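Local coordinates for iron-chelator utilization protein (Thermobifida fusca TM51, PDB 4YHB), which binds flavin-adenine dinucleotide and probably reduces ferric siderophores, presumably that of fuscachelin, to release their iron, at residues 31-36 with 103-108; 47-52 with 132-137; 56-61 with 85-90. One frame throughout, in Å; residues are numbered along the deposited sequence.

Interaction 1 of 3, residues 31-36 with 103-108; sequences RMVRVD and IDFVVH. With FAD (flavin-adenine dinucleotide), chain C.
Met32 to Val35 run antiparallel to Ile103 to Val106 as neighbouring strands of the six-stranded FAD-binding barrel, their axes approaching to 4.7 Å with N-to-C directions 153° apart, with Val33–Phe105 and Val35–Ile103 as hydrogen-bonded pairs and Met32–Val106 and Arg34–Asp104 as non-hydrogen-bonded ones. Val107 N extends the ladder to Arg31 O. On the face carrying Met32, Arg34, Asp104 and Val106, Arg34 NE donates to Asp104 OD1 and Arg34 NH2 to Asp104 OD2, each at 2.8 Å, so the carboxylate is gripped side-on through the syn lone pairs of both oxygens, and the two planes differ by only 4°. The bend at chi3 of Arg34 (-66°), after a CG anti to the backbone N, swings the guanidinium edge over to the acid. Arg92 makes a further, long and weak ion pair with Asp104, and Arg26 lies close to Arg34; this positive surrounding probably helps keep Asp104 ionised. A leucine in place of Arg34 would probably leave the buried Asp104 carboxylate without its two-point partner and free to turn. Farther along, Met32 CE touches Val106 CG2 at 3.6 Å. On the other face, with Val33, Val35, Ile103 and Phe105, Val33 CG1 packs on Phe105 CB (3.8 Å) and on Val107 CG2, while Val35 CG2 meets Phe105 CE1. Asp104 O accepts from FAD N3 and Val106 N donates to FAD O2, both at 2.9 Å. His108 lays its ring over the adenine, near C5A. The paired backbone thus presents a donor and an acceptor matched to the pyrimidine edge of the isoalloxazine, while the salt bridge fixes the side chain of the residue whose carbonyl binds N3.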
loop_
_atom_site.group_PDB
_atom_site.type_symbol
_atom_site.label_atom_id
_atom_site.label_comp_id
_atom_site.label_asym_id
_atom_site.label_seq_id
_atom_site.Cartn_x
_atom_site.Cartn_y
_atom_site.Cartn_z
ATOM N N ARG A 31 -8.783 1.536 -13.304
ATOM C CA ARG A 31 -8.456 2.540 -12.285
ATOM C C ARG A 31 -7.149 2.290 -11.524
ATOM O O ARG A 31 -6.934 2.867 -10.458
ATOM C CB ARG A 31 -9.579 2.634 -11.262
ATOM C CG ARG A 31 -10.939 2.978 -11.868
ATOM C CD ARG A 31 -11.995 2.740 -10.802
ATOM N NE ARG A 31 -13.340 3.185 -11.164
ATOM C CZ ARG A 31 -14.210 2.457 -11.841
ATOM N NH1 ARG A 31 -13.857 1.251 -12.276
ATOM N NH2 ARG A 31 -15.436 2.939 -12.083
ATOM N N MET A 32 -6.302 1.415 -12.048
ATOM C CA MET A 32 -5.009 1.162 -11.424
ATOM C C MET A 32 -3.900 1.040 -12.458
ATOM O O MET A 32 -4.049 0.356 -13.474
ATOM C CB MET A 32 -5.042 -0.103 -10.559
ATOM C CG MET A 32 -3.807 -0.179 -9.662
ATOM S SD MET A 32 -4.062 -0.909 -8.050
ATOM C CE MET A 32 -5.396 0.084 -7.389
ATOM N N VAL A 33 -2.783 1.705 -12.187
ATOM C CA VAL A 33 -1.659 1.676 -13.100
ATOM C C VAL A 33 -0.413 1.220 -12.346
ATOM O O VAL A 33 -0.140 1.671 -11.227
ATOM C CB VAL A 33 -1.443 3.049 -13.773
ATOM C CG1 VAL A 33 -1.064 4.123 -12.750
ATOM C CG2 VAL A 33 -0.387 2.940 -14.849
ATOM N N ARG A 34 0.305 0.281 -12.958
ATOM C CA ARG A 34 1.478 -0.333 -12.364
ATOM C C ARG A 34 2.684 0.255 -13.061
ATOM O O ARG A 34 2.779 0.218 -14.293
ATOM C CB ARG A 34 1.419 -1.859 -12.511
ATOM C CG ARG A 34 2.645 -2.594 -12.015
ATOM C CD ARG A 34 2.376 -4.080 -11.857
ATOM N NE ARG A 34 1.406 -4.323 -10.792
ATOM C CZ ARG A 34 0.807 -5.485 -10.568
ATOM N NH1 ARG A 34 1.056 -6.533 -11.345
ATOM N NH2 ARG A 34 -0.053 -5.594 -9.568
ATOM N N VAL A 35 3.585 0.831 -12.266
ATOM C CA VAL A 35 4.701 1.603 -12.784
ATOM C C VAL A 35 6.004 0.990 -12.286
ATOM O O VAL A 35 6.135 0.722 -11.086
ATOM C CB VAL A 35 4.590 3.081 -12.331
ATOM C CG1 VAL A 35 5.811 3.891 -12.760
ATOM C CG2 VAL A 35 3.293 3.708 -12.853
ATOM N N ASP A 36 6.954 0.745 -13.191
ATOM C CA ASP A 36 8.298 0.338 -12.769
ATOM C C ASP A 36 9.236 1.542 -12.814
ATOM O O ASP A 36 9.328 2.200 -13.855
ATOM C CB ASP A 36 8.858 -0.779 -13.661
ATOM C CG ASP A 36 8.050 -2.071 -13.592
ATOM O OD1 ASP A 36 7.409 -2.343 -12.549
ATOM O OD2 ASP A 36 8.062 -2.825 -14.598
ATOM N N ILE A 103 5.497 0.156 -8.361
ATOM C CA ILE A 103 4.480 0.826 -7.562
ATOM C C ILE A 103 3.129 0.747 -8.255
ATOM O O ILE A 103 3.020 1.075 -9.447
ATOM C CB ILE A 103 4.795 2.316 -7.343
ATOM C CG1 ILE A 103 6.245 2.528 -6.893
ATOM C CG2 ILE A 103 3.749 2.955 -6.395
ATOM C CD1 ILE A 103 6.484 2.378 -5.440
ATOM N N ASP A 104 2.107 0.336 -7.509
ATOM C CA ASP A 104 0.733 0.356 -8.008
ATOM C C ASP A 104 -0.004 1.615 -7.539
ATOM O O ASP A 104 -0.185 1.818 -6.332
ATOM C CB ASP A 104 -0.025 -0.894 -7.524
ATOM C CG ASP A 104 0.322 -2.132 -8.316
ATOM O OD1 ASP A 104 1.167 -2.031 -9.218
ATOM O OD2 ASP A 104 -0.255 -3.211 -8.044
ATOM N N PHE A 105 -0.442 2.445 -8.486
ATOM C CA PHE A 105 -1.147 3.693 -8.179
ATOM C C PHE A 105 -2.649 3.564 -8.421
ATOM O O PHE A 105 -3.061 3.139 -9.506
ATOM C CB PHE A 105 -0.675 4.853 -9.060
ATOM C CG PHE A 105 0.745 5.277 -8.850
ATOM C CD1 PHE A 105 1.786 4.548 -9.390
ATOM C CD2 PHE A 105 1.026 6.464 -8.183
ATOM C CE1 PHE A 105 3.115 4.973 -9.222
ATOM C CE2 PHE A 105 2.343 6.894 -8.007
ATOM C CZ PHE A 105 3.387 6.149 -8.528
ATOM N N VAL A 106 -3.462 3.990 -7.460
ATOM C CA VAL A 106 -4.875 4.212 -7.764
ATOM C C VAL A 106 -4.970 5.442 -8.653
ATOM O O VAL A 106 -4.377 6.476 -8.354
ATOM C CB VAL A 106 -5.743 4.438 -6.520
ATOM C CG1 VAL A 106 -7.193 4.834 -6.946
ATOM C CG2 VAL A 106 -5.767 3.199 -5.649
ATOM N N VAL A 107 -5.700 5.329 -9.755
ATOM C CA VAL A 107 -5.903 6.479 -10.627
ATOM C C VAL A 107 -7.209 7.122 -10.204
ATOM O O VAL A 107 -8.252 6.490 -10.293
ATOM C CB VAL A 107 -5.933 6.061 -12.115
ATOM C CG1 VAL A 107 -6.056 7.275 -13.026
ATOM C CG2 VAL A 107 -4.686 5.238 -12.454
ATOM N N HIS A 108 -7.134 8.343 -9.679
ATOM C CA HIS A 108 -8.311 9.101 -9.258
ATOM C C HIS A 108 -8.030 10.589 -9.502
ATOM O O HIS A 108 -6.880 10.982 -9.735
ATOM C CB HIS A 108 -8.645 8.841 -7.775
ATOM C CG HIS A 108 -7.613 9.378 -6.828
ATOM N ND1 HIS A 108 -7.745 10.594 -6.193
ATOM C CD2 HIS A 108 -6.411 8.881 -6.441
ATOM C CE1 HIS A 108 -6.675 10.818 -5.444
ATOM N NE2 HIS A 108 -5.848 9.796 -5.579
HETATM P PA FAD C . -4.279 13.707 -1.661
HETATM O O1A FAD C . -3.739 15.112 -1.963
HETATM O O2A FAD C . -3.542 13.053 -0.431
HETATM O O5B FAD C . -5.813 13.859 -1.196
HETATM C C5B FAD C . -6.671 14.706 -1.871
HETATM C C4B FAD C . -8.119 14.206 -1.703
HETATM O O4B FAD C . -8.339 12.996 -2.375
HETATM C C3B FAD C . -8.491 13.981 -0.299
HETATM O O3B FAD C . -9.808 14.410 -0.170
HETATM C C2B FAD C . -8.402 12.569 -0.130
HETATM O O2B FAD C . -9.330 12.034 0.806
HETATM C C1B FAD C . -8.748 12.038 -1.457
HETATM N N9A FAD C . -8.115 10.773 -1.806
HETATM C C8A FAD C . -6.846 10.398 -1.538
HETATM N N7A FAD C . -6.643 9.173 -2.042
HETATM C C5A FAD C . -7.779 8.787 -2.670
HETATM C C6A FAD C . -8.164 7.641 -3.366
HETATM N N6A FAD C . -7.238 6.578 -3.545
HETATM N N1A FAD C . -9.406 7.558 -3.872
HETATM C C2A FAD C . -10.288 8.568 -3.713
HETATM N N3A FAD C . -9.951 9.680 -3.052
HETATM C C4A FAD C . -8.716 9.800 -2.515
HETATM N N1 FAD C . -2.206 4.429 -2.536
HETATM C C2 FAD C . -2.075 3.815 -3.713
HETATM O O2 FAD C . -2.765 4.162 -4.660
HETATM N N3 FAD C . -1.155 2.807 -3.821
HETATM C C4 FAD C . -0.387 2.426 -2.778
HETATM O O4 FAD C . 0.424 1.524 -2.942
HETATM C C4X FAD C . -0.510 3.044 -1.533
HETATM N N5 FAD C . 0.244 2.691 -0.429
HETATM C C5X FAD C . 0.082 3.351 0.741
HETATM C C6 FAD C . 0.848 3.003 1.859
HETATM C C7 FAD C . 0.709 3.604 2.944
HETATM C C7M FAD C . 1.609 3.129 4.100
HETATM C C8 FAD C . -0.066 4.544 3.185
HETATM C C8M FAD C . -0.206 5.225 4.517
HETATM C C9 FAD C . -0.890 5.011 2.196
HETATM C C9A FAD C . -0.921 4.445 0.777
HETATM N N10 FAD C . -1.639 4.756 -0.290
HETATM C C10 FAD C . -1.466 4.084 -1.450
HETATM C "C1'" FAD C . -2.645 5.838 -0.205
HETATM C "C2'" FAD C . -2.127 7.155 -0.694
HETATM O "O2'" FAD C . -1.061 7.545 0.078
HETATM C "C3'" FAD C . -3.300 8.194 -0.619
HETATM O "O3'" FAD C . -4.354 7.677 -1.369
HETATM C "C4'" FAD C . -2.934 9.607 -0.986
HETATM O "O4'" FAD C . -3.837 10.476 -0.445
HETATM C "C5'" FAD C . -2.919 9.861 -2.503
HETATM O "O5'" FAD C . -2.250 11.046 -2.857
HETATM P P FAD C . -3.099 12.120 -3.648
HETATM O O1P FAD C . -2.088 13.278 -3.809
HETATM O O2P FAD C . -3.718 11.327 -4.831
HETATM O O3P FAD C . -4.323 12.928 -3.060
#

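Interaction 2 of 3, residues 47-52 with 132-137; sequences SDNFAD and RGTVYY
The Tyr136 ring carries the amide nitrogen of Asn49 on one face: ND2 sits 3.3 Å above the plane, over the ring centre, and the amide stands nearly upright on the ring, the planes 86° apart. Asp48 CB comes in obliquely near the hydroxyl end. The Phe50 ring has the methyl of Ala51 over one face, toward the rim, and meets Tyr137 obliquely, CE2 to CE2 at 4.3 Å; Trp224 packs edge-to-face with Phe50. The motif is a type I beta turn, Asn49 to Asp52, in the loop leading into barrel strand 53-57, set against strand 133-136, which pairs with strand 9-12 in a two-stranded antiparallel sheet.

Thr134 OG1 ties turn to strand, receiving Asn49 ND2 at 2.8 Å, the oxygen lying in the amide plane, and donating to the syn lone pair of Asp52 OD1 at 2.7 Å. Its chi1 of -171° sets OG1 anti to the backbone N, where this hydroxyl can serve both turn residues. The second oxygen of the same carboxylate organises the loop itself: Asp52 OD2 accepts from Ser47 OG on its anti side and from Asn49 N, which approaches from above the carboxylate plane. Asp52 therefore fastens its own loop with one oxygen and the neighbouring strand with the other. The outer polar ends look elsewhere, since Asp48 is bound by Tyr13 and Arg46, Tyr136 OH by Glu11 and Tyr137 OH by Glu251.

Waters fill in where the backbones do not meet directly. One accepts from Tyr137 N and donates to Asn49 OD1, so both ends of that amide are held. Another accepts from Val135 N and donates to Asp52 OD1 at 2.7 Å.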
loop_
_atom_site.group_PDB
_atom_site.type_symbol
_atom_site.label_atom_id
_atom_site.label_comp_id
_atom_site.label_asym_id
_atom_site.label_seq_id
_atom_site.Cartn_x
_atom_site.Cartn_y
_atom_site.Cartn_z
ATOM N N SER A 47 13.831 -3.831 0.393
ATOM C CA SER A 47 12.455 -4.034 0.830
ATOM C C SER A 47 12.273 -5.484 1.238
ATOM O O SER A 47 12.349 -6.380 0.402
ATOM C CB SER A 47 11.456 -3.657 -0.269
ATOM O OG SER A 47 10.127 -3.963 0.147
ATOM N N ASP A 48 12.042 -5.721 2.524
ATOM C CA ASP A 48 11.977 -7.090 3.024
ATOM C C ASP A 48 10.557 -7.598 3.285
ATOM O O ASP A 48 10.337 -8.805 3.366
ATOM C CB ASP A 48 12.804 -7.214 4.308
ATOM C CG ASP A 48 14.289 -7.077 4.049
ATOM O OD1 ASP A 48 14.868 -8.014 3.469
ATOM O OD2 ASP A 48 14.869 -6.029 4.403
ATOM N N ASN A 49 9.592 -6.696 3.417
ATOM C CA ASN A 49 8.252 -7.127 3.824
ATOM C C ASN A 49 7.108 -6.449 3.066
ATOM O O ASN A 49 7.303 -5.413 2.432
ATOM C CB ASN A 49 8.089 -6.921 5.329
ATOM C CG ASN A 49 8.936 -7.894 6.131
ATOM O OD1 ASN A 49 8.581 -9.074 6.266
ATOM N ND2 ASN A 49 10.072 -7.420 6.643
ATOM N N PHE A 50 5.915 -7.041 3.163
ATOM C CA PHE A 50 4.813 -6.747 2.248
ATOM C C PHE A 50 4.253 -5.334 2.350
ATOM O O PHE A 50 3.768 -4.793 1.357
ATOM C CB PHE A 50 3.668 -7.752 2.451
ATOM C CG PHE A 50 2.844 -7.498 3.684
ATOM C CD1 PHE A 50 1.639 -6.813 3.599
ATOM C CD2 PHE A 50 3.268 -7.950 4.925
ATOM C CE1 PHE A 50 0.876 -6.579 4.729
ATOM C CE2 PHE A 50 2.516 -7.723 6.055
ATOM C CZ PHE A 50 1.316 -7.037 5.963
ATOM N N ALA A 51 4.292 -4.732 3.530
ATOM C CA ALA A 51 3.716 -3.400 3.670
ATOM C C ALA A 51 4.759 -2.284 3.594
ATOM O O ALA A 51 4.442 -1.127 3.892
ATOM C CB ALA A 51 2.931 -3.296 4.972
ATOM N N ASP A 52 5.988 -2.624 3.197
ATOM C CA ASP A 52 7.031 -1.612 2.996
ATOM C C ASP A 52 6.516 -0.505 2.080
ATOM O O ASP A 52 5.832 -0.774 1.095
ATOM C CB ASP A 52 8.294 -2.212 2.383
ATOM C CG ASP A 52 9.061 -3.103 3.342
ATOM O OD1 ASP A 52 8.703 -3.172 4.542
ATOM O OD2 ASP A 52 10.048 -3.717 2.879
ATOM N N ARG A 132 11.582 3.876 5.254
ATOM C CA ARG A 132 12.256 4.243 6.493
ATOM C C ARG A 132 12.774 2.981 7.187
ATOM O O ARG A 132 13.787 2.993 7.901
ATOM C CB ARG A 132 11.288 5.022 7.386
ATOM C CG ARG A 132 11.787 5.335 8.801
ATOM C CD ARG A 132 12.934 6.335 8.821
ATOM N NE ARG A 132 14.244 5.709 8.635
ATOM C CZ ARG A 132 15.393 6.343 8.861
ATOM N NH1 ARG A 132 15.365 7.601 9.282
ATOM N NH2 ARG A 132 16.560 5.730 8.667
ATOM N N GLY A 133 12.069 1.883 6.951
ATOM C CA GLY A 133 12.402 0.607 7.547
ATOM C C GLY A 133 11.378 -0.441 7.161
ATOM O O GLY A 133 10.658 -0.282 6.175
ATOM N N THR A 134 11.316 -1.518 7.930
ATOM C CA THR A 134 10.496 -2.671 7.561
ATOM C C THR A 134 10.057 -3.400 8.828
ATOM O O THR A 134 10.728 -3.323 9.865
ATOM C CB THR A 134 11.257 -3.640 6.607
ATOM O OG1 THR A 134 10.365 -4.648 6.094
ATOM C CG2 THR A 134 12.430 -4.316 7.320
ATOM N N VAL A 135 8.913 -4.079 8.752
ATOM C CA VAL A 135 8.381 -4.800 9.906
ATOM C C VAL A 135 8.200 -6.278 9.597
ATOM O O VAL A 135 7.462 -6.643 8.670
ATOM C CB VAL A 135 7.033 -4.217 10.363
ATOM C CG1 VAL A 135 6.565 -4.913 11.635
ATOM C CG2 VAL A 135 7.149 -2.720 10.576
ATOM N N TYR A 136 8.883 -7.122 10.368
ATOM C CA TYR A 136 8.755 -8.570 10.245
ATOM C C TYR A 136 7.683 -9.108 11.185
ATOM O O TYR A 136 7.541 -8.635 12.315
ATOM C CB TYR A 136 10.077 -9.275 10.564
ATOM C CG TYR A 136 11.223 -8.989 9.629
ATOM C CD1 TYR A 136 11.505 -9.835 8.566
ATOM C CD2 TYR A 136 12.051 -7.891 9.833
ATOM C CE1 TYR A 136 12.574 -9.581 7.719
ATOM C CE2 TYR A 136 13.114 -7.630 8.990
ATOM C CZ TYR A 136 13.372 -8.480 7.942
ATOM O OH TYR A 136 14.428 -8.226 7.108
ATOM N N TYR A 137 6.947 -10.111 10.723
ATOM C CA TYR A 137 5.963 -10.787 11.569
ATOM C C TYR A 137 6.254 -12.280 11.649
ATOM O O TYR A 137 6.771 -12.867 10.696
ATOM C CB TYR A 137 4.541 -10.563 11.037
ATOM C CG TYR A 137 4.059 -9.136 11.143
ATOM C CD1 TYR A 137 3.478 -8.666 12.313
ATOM C CD2 TYR A 137 4.177 -8.258 10.067
ATOM C CE1 TYR A 137 3.032 -7.356 12.414
ATOM C CE2 TYR A 137 3.732 -6.954 10.159
ATOM C CZ TYR A 137 3.165 -6.506 11.331
ATOM O OH TYR A 137 2.725 -5.203 11.422
HETATM O O HOH W 1 7.767 -10.903 8.127
HETATM O O HOH W 2 5.294 -5.064 6.802
HETATM O O HOH W 3 7.016 -3.119 6.606
#

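Interaction 3 of 3, residues 56-61 with 85-90. With FAD (flavin-adenine dinucleotide), chain C.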
loop_
_atom_site.group_PDB
_atom_site.type_symbol
_atom_site.label_atom_id
_atom_site.label_comp_id
_atom_site.label_asym_id
_atom_site.label_seq_id
_atom_site.Cartn_x
_atom_site.Cartn_y
_atom_site.Cartn_z
ATOM N N LEU A 56 6.760 9.126 -2.272
ATOM C CA LEU A 56 7.028 9.623 -3.610
ATOM C C LEU A 56 6.856 11.127 -3.651
ATOM O O LEU A 56 5.854 11.666 -3.166
ATOM C CB LEU A 56 6.091 8.958 -4.639
ATOM C CG LEU A 56 6.270 7.444 -4.761
ATOM C CD1 LEU A 56 5.354 6.875 -5.853
ATOM C CD2 LEU A 56 7.733 7.070 -5.032
ATOM N N TRP A 57 7.817 11.798 -4.271
ATOM C CA TRP A 57 7.826 13.253 -4.355
ATOM C C TRP A 57 7.518 13.694 -5.780
ATOM O O TRP A 57 8.271 13.404 -6.713
ATOM C CB TRP A 57 9.189 13.808 -3.879
ATOM C CG TRP A 57 9.423 13.600 -2.399
ATOM C CD1 TRP A 57 9.426 12.410 -1.726
ATOM C CD2 TRP A 57 9.697 14.614 -1.416
ATOM N NE1 TRP A 57 9.680 12.624 -0.383
ATOM C CE2 TRP A 57 9.844 13.963 -0.171
ATOM C CE3 TRP A 57 9.839 16.006 -1.470
ATOM C CZ2 TRP A 57 10.128 14.659 1.012
ATOM C CZ3 TRP A 57 10.114 16.694 -0.291
ATOM C CH2 TRP A 57 10.253 16.015 0.929
ATOM N N PHE A 58 6.396 14.395 -5.932
ATOM C CA PHE A 58 5.800 14.677 -7.235
ATOM C C PHE A 58 6.085 16.102 -7.712
ATOM O O PHE A 58 6.264 17.010 -6.893
ATOM C CB PHE A 58 4.268 14.473 -7.177
ATOM C CG PHE A 58 3.832 13.043 -6.945
ATOM C CD1 PHE A 58 3.609 12.191 -8.018
ATOM C CD2 PHE A 58 3.639 12.557 -5.661
ATOM C CE1 PHE A 58 3.199 10.882 -7.819
ATOM C CE2 PHE A 58 3.233 11.233 -5.451
ATOM C CZ PHE A 58 3.019 10.402 -6.529
ATOM N N PRO A 59 6.073 16.315 -9.039
ATOM C CA PRO A 59 6.119 17.677 -9.587
ATOM C C PRO A 59 4.803 18.413 -9.345
ATOM O O PRO A 59 3.768 17.764 -9.183
ATOM C CB PRO A 59 6.340 17.446 -11.085
ATOM C CG PRO A 59 5.655 16.126 -11.335
ATOM C CD PRO A 59 5.979 15.299 -10.107
ATOM N N ASN A 60 4.845 19.740 -9.296
ATOM C CA ASN A 60 3.624 20.534 -9.321
ATOM C C ASN A 60 3.214 20.748 -10.769
ATOM O O ASN A 60 3.953 21.361 -11.543
ATOM C CB ASN A 60 3.814 21.875 -8.616
ATOM C CG ASN A 60 2.524 22.675 -8.516
ATOM O OD1 ASN A 60 1.788 22.828 -9.492
ATOM N ND2 ASN A 60 2.242 23.183 -7.326
ATOM N N PRO A 61 2.029 20.247 -11.140
ATOM C CA PRO A 61 1.535 20.314 -12.519
ATOM C C PRO A 61 1.326 21.745 -13.009
ATOM O O PRO A 61 1.352 21.988 -14.218
ATOM C CB PRO A 61 0.201 19.571 -12.441
ATOM C CG PRO A 61 -0.231 19.758 -11.035
ATOM C CD PRO A 61 1.025 19.670 -10.230
ATOM N N ILE A 85 5.349 18.015 -2.640
ATOM C CA ILE A 85 4.192 17.146 -2.808
ATOM C C ILE A 85 4.651 15.724 -2.621
ATOM O O ILE A 85 5.132 15.110 -3.562
ATOM C CB ILE A 85 3.547 17.285 -4.197
ATOM C CG1 ILE A 85 3.210 18.748 -4.490
ATOM C CG2 ILE A 85 2.265 16.400 -4.285
ATOM C CD1 ILE A 85 2.756 19.006 -5.913
ATOM N N TYR A 86 4.545 15.209 -1.401
ATOM C CA TYR A 86 4.975 13.846 -1.157
ATOM C C TYR A 86 3.791 13.039 -0.637
ATOM O O TYR A 86 2.908 13.584 0.031
ATOM C CB TYR A 86 6.169 13.798 -0.184
ATOM C CG TYR A 86 5.885 14.341 1.200
ATOM C CD1 TYR A 86 5.332 13.536 2.181
ATOM C CD2 TYR A 86 6.178 15.665 1.525
ATOM C CE1 TYR A 86 5.063 14.029 3.446
ATOM C CE2 TYR A 86 5.903 16.169 2.790
ATOM C CZ TYR A 86 5.346 15.345 3.742
ATOM O OH TYR A 86 5.077 15.829 5.004
ATOM N N ARG A 87 3.779 11.746 -0.958
ATOM C CA ARG A 87 2.675 10.849 -0.610
ATOM C C ARG A 87 3.222 9.445 -0.405
ATOM O O ARG A 87 4.192 9.059 -1.062
ATOM C CB ARG A 87 1.601 10.810 -1.716
ATOM C CG ARG A 87 1.062 12.161 -2.193
ATOM C CD ARG A 87 0.151 12.774 -1.165
ATOM N NE ARG A 87 -0.563 13.950 -1.660
ATOM C CZ ARG A 87 -0.231 15.208 -1.377
ATOM N NH1 ARG A 87 0.825 15.466 -0.618
ATOM N NH2 ARG A 87 -0.966 16.210 -1.849
ATOM N N ASP A 88 2.582 8.679 0.480
ATOM C CA ASP A 88 2.968 7.294 0.760
ATOM C C ASP A 88 2.446 6.340 -0.306
ATOM O O ASP A 88 1.251 6.352 -0.604
ATOM C CB ASP A 88 2.400 6.835 2.103
ATOM C CG ASP A 88 3.182 7.348 3.280
ATOM O OD1 ASP A 88 3.994 8.281 3.115
ATOM O OD2 ASP A 88 2.965 6.823 4.390
ATOM N N TYR A 89 3.325 5.495 -0.838
ATOM C CA TYR A 89 2.931 4.425 -1.751
ATOM C C TYR A 89 3.688 3.150 -1.390
ATOM O O TYR A 89 4.855 3.185 -0.986
ATOM C CB TYR A 89 3.195 4.807 -3.227
ATOM C CG TYR A 89 2.169 5.767 -3.784
ATOM C CD1 TYR A 89 2.366 7.137 -3.706
ATOM C CD2 TYR A 89 0.977 5.298 -4.350
ATOM C CE1 TYR A 89 1.428 8.025 -4.191
ATOM C CE2 TYR A 89 0.013 6.185 -4.843
ATOM C CZ TYR A 89 0.252 7.553 -4.753
ATOM O OH TYR A 89 -0.664 8.463 -5.221
ATOM N N THR A 90 3.021 2.020 -1.565
ATOM C CA THR A 90 3.598 0.722 -1.249
ATOM C C THR A 90 4.650 0.270 -2.264
ATOM O O THR A 90 4.530 0.535 -3.463
ATOM C CB THR A 90 2.486 -0.345 -1.162
ATOM O OG1 THR A 90 1.563 0.027 -0.128
ATOM C CG2 THR A 90 3.064 -1.746 -0.867
HETATM P PA FAD C . -4.279 13.707 -1.661
HETATM O O1A FAD C . -3.739 15.112 -1.963
HETATM O O2A FAD C . -3.542 13.053 -0.431
HETATM O O5B FAD C . -5.813 13.859 -1.196
HETATM C C5B FAD C . -6.671 14.706 -1.871
HETATM C C4B FAD C . -8.119 14.206 -1.703
HETATM O O4B FAD C . -8.339 12.996 -2.375
HETATM C C3B FAD C . -8.491 13.981 -0.299
HETATM O O3B FAD C . -9.808 14.410 -0.170
HETATM C C2B FAD C . -8.402 12.569 -0.130
HETATM O O2B FAD C . -9.330 12.034 0.806
HETATM C C1B FAD C . -8.748 12.038 -1.457
HETATM N N9A FAD C . -8.115 10.773 -1.806
HETATM C C8A FAD C . -6.846 10.398 -1.538
HETATM N N7A FAD C . -6.643 9.173 -2.042
HETATM C C5A FAD C . -7.779 8.787 -2.670
HETATM C C6A FAD C . -8.164 7.641 -3.366
HETATM N N6A FAD C . -7.238 6.578 -3.545
HETATM N N1A FAD C . -9.406 7.558 -3.872
HETATM C C2A FAD C . -10.288 8.568 -3.713
HETATM N N3A FAD C . -9.951 9.680 -3.052
HETATM C C4A FAD C . -8.716 9.800 -2.515
HETATM N N1 FAD C . -2.206 4.429 -2.536
HETATM C C2 FAD C . -2.075 3.815 -3.713
HETATM O O2 FAD C . -2.765 4.162 -4.660
HETATM N N3 FAD C . -1.155 2.807 -3.821
HETATM C C4 FAD C . -0.387 2.426 -2.778
HETATM O O4 FAD C . 0.424 1.524 -2.942
HETATM C C4X FAD C . -0.510 3.044 -1.533
HETATM N N5 FAD C . 0.244 2.691 -0.429
HETATM C C5X FAD C . 0.082 3.351 0.741
HETATM C C6 FAD C . 0.848 3.003 1.859
HETATM C C7 FAD C . 0.709 3.604 2.944
HETATM C C7M FAD C . 1.609 3.129 4.100
HETATM C C8 FAD C . -0.066 4.544 3.185
HETATM C C8M FAD C . -0.206 5.225 4.517
HETATM C C9 FAD C . -0.890 5.011 2.196
HETATM C C9A FAD C . -0.921 4.445 0.777
HETATM N N10 FAD C . -1.639 4.756 -0.290
HETATM C C10 FAD C . -1.466 4.084 -1.450
HETATM C "C1'" FAD C . -2.645 5.838 -0.205
HETATM C "C2'" FAD C . -2.127 7.155 -0.694
HETATM O "O2'" FAD C . -1.061 7.545 0.078
HETATM C "C3'" FAD C . -3.300 8.194 -0.619
HETATM O "O3'" FAD C . -4.354 7.677 -1.369
HETATM C "C4'" FAD C . -2.934 9.607 -0.986
HETATM O "O4'" FAD C . -3.837 10.476 -0.445
HETATM C "C5'" FAD C . -2.919 9.861 -2.503
HETATM O "O5'" FAD C . -2.250 11.046 -2.857
HETATM P P FAD C . -3.099 12.120 -3.648
HETATM O O1P FAD C . -2.088 13.278 -3.809
HETATM O O2P FAD C . -3.718 11.327 -4.831
HETATM O O3P FAD C . -4.323 12.928 -3.060
HETATM O O HOH W 4 7.485 17.221 -4.393
#
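Leu56 and Trp57 pair antiparallel with Arg87 and Tyr86 in the FAD-binding beta barrel, Leu56 and Arg87 exchanging backbone hydrogen bonds while Phe58 N donates to Ile85 O. Arg87 leaves this ladder for the cofactor. Its CB and CG lie between Phe58 CE2 and FAD O5', with Arg87 CG 3.6 Å from FAD O5'. A bend at chi2 (-73°) carries the chain on along the diphosphate: Arg87 CD passes FAD O5' at 3.4 Å, Arg87 NE donates to FAD O1P at 2.7 Å, and NH2 reaches O1A on the other phosphate. NH1 turns back to the carbonyl of Tyr86, so all three nitrogens are engaged and the guanidinium is held against rotation while bridging both phosphates.

Beyond it, Tyr89 lies between Leu56 and Phe58 on one side and the flavin on the other. CD1 touches Leu56 CD1, CE1 meets the Phe58 ring at its edge, and CD2 comes close to FAD N3. Thr90 N donates to FAD O4. At the other end, the Trp57 and Tyr86 rings are slid well apart, and the closer contact is a CH-pi one: Tyr86 CB stands 3.6 Å from the centroid of the Trp57 five-membered ring, 7° off its normal.

In the fold
After strands 9-12 and 17-29, strand 32-38 is the first to enter one of these contacts, joined by strand 100-106 in interaction 1, with 66 residues between the segments. Interaction 3, pairing strands 53-57 and 86-95, lies wholly within that loop and closes a shorter one, with 23 residues between its segments. Strands 86-95 and 100-106 are neighbours in the barrel, so interactions 1 and 3 touch, Phe105 packing on Leu56 and Tyr89, and both reach FAD. Interaction 2 starts in the turn before strand 53-57 and closes at 132-137, so it also encloses interaction 3 but crosses interaction 1. It ties the barrel to the small sheet formed with strand 9-12, its centre about 20 Å from either other contact's centre.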